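Local coordinates for protein alpha-1,2-mannosidase (Bacteroides thetaiotaomicron, PDB 2WW2) that hydrolyses alpha-mannosidic linkages with inversion at the anomeric carbon, as a calcium-dependent enzyme of glycoside hydrolase family 92, at residues V636-M640 and G641-V645; N699-H703 and D704-Q708. One frame throughout, in Å; residues are numbered along the deposited sequence.

Interaction 1. Residues V636-M640 and G641-V645; sequences VFSAM and GFYPV
Gly641 ends the helix by sending its N-H to Phe637 O, 3.0 Å from Gly641 N, and more weakly to Ser638 O. Its positive phi (118°) suits glycine, since a beta carbon would jam against Met640 O, a buried carbonyl with no partner in the model. Phe642 N gives Phe637 O a second, weak bond of 3.4 Å. With the weak Gly641–Ser638 bond this fits a Schellman motif, and the apolar pair expected on either side of such a turn is present: Phe642 CE1 lies at the edge of the Phe637 ring, in its plane, 4.0 Å from Phe637 CD1. Met640, bent at chi3, packs its methyl CE 4.0 Å from Phe642 CZ, and its SD lies obliquely 5.3 Å from the Phe642 ring centroid, a Met-aromatic contact. Tyr643 swings its ring to the side opposite its own backbone N (chi1 -174°), setting CD1 3.9 Å from Phe637 CB, while the ring meets those of Tyr592 and Trp634. Pro644, centre of an inverse gamma turn, lays CD over the middle of the Phe637 face, 3.5 Å from the ring centroid, a CH-pi contact. Were Phe637 an alanine, Pro644 CD and the Phe642 ring would probably lose their shared aromatic partner, opening a gap beside Leu341 of helix 338-345.

Interaction 2. Residues N699-H703 and D704-Q708; sequences NYLTH and DELKQ
Thr702 and Glu705 grip each other twice, each side chain binding the other's backbone N-H. Thr702, the N-cap, accepts from Glu705 N through OG1 at 2.8 Å; its chi1 of 68° tucks OG1 between its own backbone N and carbonyl carbon, where it can face the first turn. Glu705 reciprocates: its chain, extended beyond CG, carries OE1 back to 2.9 Å from Thr702 N in a nearly straight bond (168°), the donor lying well above the carboxylate plane. This reciprocal pair is a capping box, and it explains the residue types: a short hydroxyl to reach the turn, and a longer acid to reach back.

Glu705 OE1 also accepts a hydrogen bond from a water 2.7 Å away, and the same water donates to Tyr700 O at 2.8 Å, so one oxygen is tied to two points of the strand. The other carboxylate oxygen, OE2, forms a salt bridge with Arg698. Leu706 N donates a hydrogen bond to Thr702 O (3.2 Å) and Lys707 N one to His703 O (2.9 Å), the i to i-4 pattern of a helix. Leu701 and Leu706 cross at about a right angle, their CD1 and CD2 atoms respectively 3.9 Å apart, and they touch Ile654 and Tyr652, respectively, of strand 651-654.

Farther along the helix Lys707, bent at chi3 and chi4, passes its aliphatic chain beside the His703 ring and brings NZ to 3.1 Å from Asp704 OD1, a salt bridge. Two acids in the first turn would probably be favoured by the partial positive charge of the helix start, while Arg698 and Lys707 are likely to offset their negative charge.

Along the chain the two contacts come in series, neither nesting in nor crossing the other. Interaction 1 closes the turn by which helix 632-640 passes into strand 642-643; interaction 2, more than fifty residues on, closes the turn from strand 700-702 into helix 703-707. Strands 642-643 and 700-702 are the outer strands of a three-stranded antiparallel sheet, with strand 651-654 between them. The contacts meet through Phe642, whose CE1 lies 3.8 Å from Leu706 CD1 and whose CD2 lies near Leu701 CD1. Leu344 of helix 338-345 touches both Phe642 and Leu706, so a helix end, a helix start and this sheet are packed together within the family 92 catalytic domain.

Interaction 1. Residues V636-M640 and G641-V645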
ATOM      1  N   VAL A 636     -10.176 -28.594  -2.884  1.00  8.53           N
ATOM      2  CA  VAL A 636     -10.832 -29.846  -3.301  1.00  8.75           C
ATOM      3  C   VAL A 636     -12.337 -29.648  -3.460  1.00  8.72           C
ATOM      4  O   VAL A 636     -12.907 -29.945  -4.505  1.00  8.52           O
ATOM      5  CB  VAL A 636     -10.515 -31.008  -2.329  1.00  8.62           C
ATOM      6  CG1 VAL A 636     -11.360 -32.235  -2.663  1.00  8.22           C
ATOM      7  CG2 VAL A 636      -9.030 -31.361  -2.428  1.00  7.51           C
ATOM      8  N   PHE A 637     -12.980 -29.152  -2.420  1.00  8.53           N
ATOM      9  CA  PHE A 637     -14.403 -28.844  -2.518  1.00  9.28           C
ATOM     10  C   PHE A 637     -14.682 -27.910  -3.703  1.00  8.79           C
ATOM     11  O   PHE A 637     -15.528 -28.202  -4.537  1.00  9.07           O
ATOM     12  CB  PHE A 637     -14.881 -28.185  -1.225  1.00  9.06           C
ATOM     13  CG  PHE A 637     -15.437 -29.156  -0.220  1.00  9.52           C
ATOM     14  CD1 PHE A 637     -16.587 -29.886  -0.509  1.00  9.29           C
ATOM     15  CD2 PHE A 637     -14.817 -29.331   1.013  1.00  9.94           C
ATOM     16  CE1 PHE A 637     -17.108 -30.794   0.424  1.00  8.73           C
ATOM     17  CE2 PHE A 637     -15.318 -30.235   1.946  1.00  9.67           C
ATOM     18  CZ  PHE A 637     -16.476 -30.948   1.660  1.00  8.62           C
ATOM     19  N   SER A 638     -13.982 -26.780  -3.761  1.00  9.09           N
ATOM     20  CA  SER A 638     -14.281 -25.775  -4.788  1.00  9.54           C
ATOM     21  C   SER A 638     -14.126 -26.319  -6.206  1.00  9.24           C
ATOM     22  O   SER A 638     -14.942 -26.009  -7.085  1.00  9.64           O
ATOM     23  CB  SER A 638     -13.450 -24.497  -4.587  1.00  8.90           C
ATOM     24  OG  SER A 638     -13.828 -23.869  -3.371  1.00 10.62           O
ATOM     25  N   ALA A 639     -13.102 -27.132  -6.437  1.00  9.20           N
ATOM     26  CA  ALA A 639     -12.955 -27.802  -7.741  1.00  8.74           C
ATOM     27  C   ALA A 639     -14.115 -28.745  -8.077  1.00  8.81           C
ATOM     28  O   ALA A 639     -14.498 -28.892  -9.242  1.00  8.63           O
ATOM     29  CB  ALA A 639     -11.629 -28.584  -7.802  1.00  8.28           C
ATOM     30  N   MET A 640     -14.652 -29.406  -7.061  1.00  8.68           N
ATOM     31  CA  MET A 640     -15.804 -30.290  -7.263  1.00  9.11           C
ATOM     32  C   MET A 640     -17.064 -29.479  -7.569  1.00  9.04           C
ATOM     33  O   MET A 640     -18.005 -29.979  -8.192  1.00  9.72           O
ATOM     34  CB  MET A 640     -16.036 -31.169  -6.014  1.00  8.82           C
ATOM     35  CG  MET A 640     -14.962 -32.256  -5.793  1.00  9.41           C
ATOM     36  SD  MET A 640     -15.435 -33.477  -4.536  1.00 12.02           S
ATOM     37  CE  MET A 640     -15.691 -32.481  -3.066  1.00 10.79           C
ATOM     38  N   GLY A 641     -17.122 -28.244  -7.091  1.00  8.76           N
ATOM     39  CA  GLY A 641     -18.269 -27.410  -7.423  1.00  8.62           C
ATOM     40  C   GLY A 641     -19.135 -26.936  -6.268  1.00  8.95           C
ATOM     41  O   GLY A 641     -20.151 -26.259  -6.503  1.00  8.86           O
ATOM     42  N   PHE A 642     -18.758 -27.279  -5.036  1.00  8.60           N
ATOM     43  CA  PHE A 642     -19.617 -26.978  -3.869  1.00  9.77           C
ATOM     44  C   PHE A 642     -18.797 -26.952  -2.582  1.00  9.84           C
ATOM     45  O   PHE A 642     -17.707 -27.512  -2.538  1.00 10.02           O
ATOM     46  CB  PHE A 642     -20.792 -27.975  -3.746  1.00  9.52           C
ATOM     47  CG  PHE A 642     -20.376 -29.423  -3.789  1.00 10.92           C
ATOM     48  CD1 PHE A 642     -19.982 -30.088  -2.627  1.00  9.20           C
ATOM     49  CD2 PHE A 642     -20.375 -30.118  -4.993  1.00 12.66           C
ATOM     50  CE1 PHE A 642     -19.582 -31.411  -2.669  1.00 11.11           C
ATOM     51  CE2 PHE A 642     -19.973 -31.455  -5.048  1.00 11.24           C
ATOM     52  CZ  PHE A 642     -19.577 -32.105  -3.891  1.00  9.73           C
ATOM     53  N   TYR A 643     -19.308 -26.275  -1.552  1.00  9.62           N
ATOM     54  CA  TYR A 643     -18.512 -26.011  -0.357  1.00  9.50           C
ATOM     55  C   TYR A 643     -19.384 -25.934   0.885  1.00  9.10           C
ATOM     56  O   TYR A 643     -20.480 -25.373   0.832  1.00  9.89           O
ATOM     57  CB  TYR A 643     -17.777 -24.669  -0.531  1.00  8.99           C
ATOM     58  CG  TYR A 643     -16.810 -24.337   0.570  1.00  9.00           C
ATOM     59  CD1 TYR A 643     -15.501 -24.817   0.544  1.00  8.08           C
ATOM     60  CD2 TYR A 643     -17.191 -23.530   1.637  1.00  9.66           C
ATOM     61  CE1 TYR A 643     -14.587 -24.499   1.552  1.00  9.71           C
ATOM     62  CE2 TYR A 643     -16.277 -23.214   2.660  1.00 10.71           C
ATOM     63  CZ  TYR A 643     -14.987 -23.704   2.605  1.00 11.30           C
ATOM     64  OH  TYR A 643     -14.090 -23.400   3.619  1.00 12.32           O
ATOM     65  N   PRO A 644     -18.909 -26.505   2.006  1.00  9.18           N
ATOM     66  CA  PRO A 644     -19.647 -26.524   3.279  1.00  9.45           C
ATOM     67  C   PRO A 644     -19.488 -25.191   4.002  1.00 10.00           C
ATOM     68  O   PRO A 644     -18.692 -25.078   4.931  1.00 10.49           O
ATOM     69  CB  PRO A 644     -18.949 -27.648   4.070  1.00  9.75           C
ATOM     70  CG  PRO A 644     -17.526 -27.579   3.595  1.00  8.65           C
ATOM     71  CD  PRO A 644     -17.669 -27.300   2.081  1.00  9.52           C
ATOM     72  N   VAL A 645     -20.246 -24.189   3.581  1.00  9.15           N
ATOM     73  CA  VAL A 645     -20.187 -22.873   4.232  1.00  9.49           C
ATOM     74  C   VAL A 645     -20.425 -22.944   5.750  1.00  9.36           C
ATOM     75  O   VAL A 645     -19.732 -22.286   6.529  1.00  9.81           O
ATOM     76  CB  VAL A 645     -21.198 -21.922   3.568  1.00  9.88           C
ATOM     77  CG1 VAL A 645     -21.330 -20.604   4.368  1.00  9.65           C
ATOM     78  CG2 VAL A 645     -20.753 -21.639   2.115  1.00  7.67           C
TER

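Interaction 2. Residues N699-H703 and D704-Q708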
ATOM      1  N   ASN A 699     -29.125 -22.861  -5.003  1.00 12.11           N
ATOM      2  CA  ASN A 699     -27.688 -22.551  -4.955  1.00 11.90           C
ATOM      3  C   ASN A 699     -26.940 -23.426  -3.959  1.00 11.97           C
ATOM      4  O   ASN A 699     -25.849 -23.069  -3.508  1.00 11.76           O
ATOM      5  CB  ASN A 699     -27.449 -21.076  -4.612  1.00 11.41           C
ATOM      6  CG  ASN A 699     -27.988 -20.134  -5.681  1.00 11.54           C
ATOM      7  OD1 ASN A 699     -27.929 -20.433  -6.872  1.00  9.54           O
ATOM      8  ND2 ASN A 699     -28.504 -18.985  -5.254  1.00  9.22           N
ATOM      9  N   TYR A 700     -27.520 -24.578  -3.635  1.00 12.18           N
ATOM     10  CA  TYR A 700     -26.901 -25.526  -2.709  1.00 12.31           C
ATOM     11  C   TYR A 700     -27.419 -26.943  -2.945  1.00 12.18           C
ATOM     12  O   TYR A 700     -28.514 -27.136  -3.498  1.00 12.76           O
ATOM     13  CB  TYR A 700     -27.174 -25.115  -1.256  1.00 12.22           C
ATOM     14  CG  TYR A 700     -28.632 -25.183  -0.871  1.00 13.51           C
ATOM     15  CD1 TYR A 700     -29.129 -26.256  -0.137  1.00 14.97           C
ATOM     16  CD2 TYR A 700     -29.522 -24.172  -1.249  1.00 13.69           C
ATOM     17  CE1 TYR A 700     -30.484 -26.325   0.212  1.00 15.44           C
ATOM     18  CE2 TYR A 700     -30.865 -24.237  -0.909  1.00 14.02           C
ATOM     19  CZ  TYR A 700     -31.336 -25.313  -0.173  1.00 15.81           C
ATOM     20  OH  TYR A 700     -32.659 -25.375   0.172  1.00 15.45           O
ATOM     21  N   LEU A 701     -26.618 -27.920  -2.530  1.00 11.60           N
ATOM     22  CA  LEU A 701     -26.992 -29.331  -2.516  1.00 11.42           C
ATOM     23  C   LEU A 701     -27.048 -29.785  -1.063  1.00 10.68           C
ATOM     24  O   LEU A 701     -26.234 -29.343  -0.253  1.00  9.72           O
ATOM     25  CB  LEU A 701     -25.917 -30.159  -3.224  1.00 11.49           C
ATOM     26  CG  LEU A 701     -25.815 -30.104  -4.747  1.00 13.32           C
ATOM     27  CD1 LEU A 701     -24.547 -30.822  -5.215  1.00 14.67           C
ATOM     28  CD2 LEU A 701     -27.043 -30.724  -5.390  1.00 15.23           C
ATOM     29  N   THR A 702     -27.985 -30.664  -0.724  1.00 10.71           N
ATOM     30  CA  THR A 702     -27.981 -31.229   0.638  1.00 10.63           C
ATOM     31  C   THR A 702     -26.997 -32.385   0.686  1.00 10.91           C
ATOM     32  O   THR A 702     -26.682 -32.972  -0.349  1.00 10.86           O
ATOM     33  CB  THR A 702     -29.367 -31.754   1.074  1.00  9.99           C
ATOM     34  OG1 THR A 702     -29.719 -32.900   0.292  1.00 10.62           O
ATOM     35  CG2 THR A 702     -30.436 -30.667   0.903  1.00 10.14           C
ATOM     36  N   HIS A 703     -26.516 -32.717   1.883  1.00 10.81           N
ATOM     37  CA  HIS A 703     -25.702 -33.923   2.061  1.00 10.95           C
ATOM     38  C   HIS A 703     -26.452 -35.163   1.570  1.00 11.57           C
ATOM     39  O   HIS A 703     -25.874 -36.018   0.901  1.00 11.72           O
ATOM     40  CB  HIS A 703     -25.308 -34.091   3.521  1.00  9.96           C
ATOM     41  CG  HIS A 703     -24.211 -35.091   3.736  1.00 11.25           C
ATOM     42  ND1 HIS A 703     -24.441 -36.371   4.208  1.00 12.70           N
ATOM     43  CD2 HIS A 703     -22.878 -34.999   3.534  1.00  9.09           C
ATOM     44  CE1 HIS A 703     -23.291 -37.016   4.306  1.00 10.39           C
ATOM     45  NE2 HIS A 703     -22.328 -36.208   3.898  1.00 14.33           N
ATOM     46  N   ASP A 704     -27.745 -35.251   1.877  1.00 11.79           N
ATOM     47  CA  ASP A 704     -28.552 -36.405   1.421  1.00 12.64           C
ATOM     48  C   ASP A 704     -28.615 -36.497  -0.089  1.00 12.08           C
ATOM     49  O   ASP A 704     -28.541 -37.591  -0.658  1.00 12.61           O
ATOM     50  CB  ASP A 704     -29.958 -36.349   1.996  1.00 13.32           C
ATOM     51  CG  ASP A 704     -30.006 -36.858   3.429  1.00 17.65           C
ATOM     52  OD1 ASP A 704     -28.955 -37.348   3.911  1.00 22.99           O
ATOM     53  OD2 ASP A 704     -31.070 -36.760   4.068  1.00 20.09           O
ATOM     54  N   GLU A 705     -28.746 -35.354  -0.748  1.00 11.68           N
ATOM     55  CA  GLU A 705     -28.737 -35.358  -2.210  1.00 12.17           C
ATOM     56  C   GLU A 705     -27.454 -35.974  -2.764  1.00 11.88           C
ATOM     57  O   GLU A 705     -27.495 -36.731  -3.726  1.00 12.05           O
ATOM     58  CB  GLU A 705     -28.959 -33.952  -2.777  1.00 11.64           C
ATOM     59  CG  GLU A 705     -30.442 -33.607  -2.850  1.00 13.34           C
ATOM     60  CD  GLU A 705     -30.707 -32.134  -3.074  1.00 13.38           C
ATOM     61  OE1 GLU A 705     -29.782 -31.305  -2.920  1.00 13.30           O
ATOM     62  OE2 GLU A 705     -31.858 -31.807  -3.410  1.00 13.71           O
ATOM     63  N   LEU A 706     -26.314 -35.624  -2.178  1.00 11.36           N
ATOM     64  CA  LEU A 706     -25.040 -36.227  -2.582  1.00 12.08           C
ATOM     65  C   LEU A 706     -24.971 -37.723  -2.273  1.00 13.03           C
ATOM     66  O   LEU A 706     -24.676 -38.547  -3.154  1.00 12.95           O
ATOM     67  CB  LEU A 706     -23.874 -35.503  -1.893  1.00 11.63           C
ATOM     68  CG  LEU A 706     -23.579 -34.086  -2.418  1.00 12.32           C
ATOM     69  CD1 LEU A 706     -22.620 -33.328  -1.500  1.00 14.86           C
ATOM     70  CD2 LEU A 706     -23.027 -34.156  -3.835  1.00 15.91           C
ATOM     71  N   LYS A 707     -25.261 -38.056  -1.018  1.00 13.51           N
ATOM     72  CA  LYS A 707     -25.108 -39.397  -0.451  1.00 14.92           C
ATOM     73  C   LYS A 707     -25.928 -40.464  -1.184  1.00 14.74           C
ATOM     74  O   LYS A 707     -25.519 -41.627  -1.265  1.00 14.66           O
ATOM     75  CB  LYS A 707     -25.542 -39.344   1.014  1.00 15.70           C
ATOM     76  CG  LYS A 707     -24.837 -40.291   1.954  1.00 20.96           C
ATOM     77  CD  LYS A 707     -25.172 -39.980   3.433  1.00 25.70           C
ATOM     78  CE  LYS A 707     -26.399 -40.741   3.918  1.00 29.00           C
ATOM     79  NZ  LYS A 707     -27.668 -40.145   3.384  1.00 32.26           N
ATOM     80  N   GLN A 708     -27.084 -40.082  -1.710  1.00 14.15           N
ATOM     81  CA  GLN A 708     -27.954 -41.054  -2.378  1.00 14.92           C
ATOM     82  C   GLN A 708     -27.476 -41.350  -3.797  1.00 14.29           C
ATOM     83  O   GLN A 708     -27.983 -42.269  -4.455  1.00 13.83           O
ATOM     84  CB  GLN A 708     -29.404 -40.575  -2.391  1.00 14.89           C
ATOM     85  CG  GLN A 708     -29.646 -39.376  -3.273  1.00 17.79           C
ATOM     86  CD  GLN A 708     -31.079 -38.903  -3.170  1.00 21.39           C
ATOM     87  OE1 GLN A 708     -31.793 -39.296  -2.248  1.00 24.03           O
ATOM     88  NE2 GLN A 708     -31.513 -38.060  -4.113  1.00 21.22           N
TER
HETATM   89  O   HOH W   1     -30.670 -28.787  -2.926  1.00 14.27           O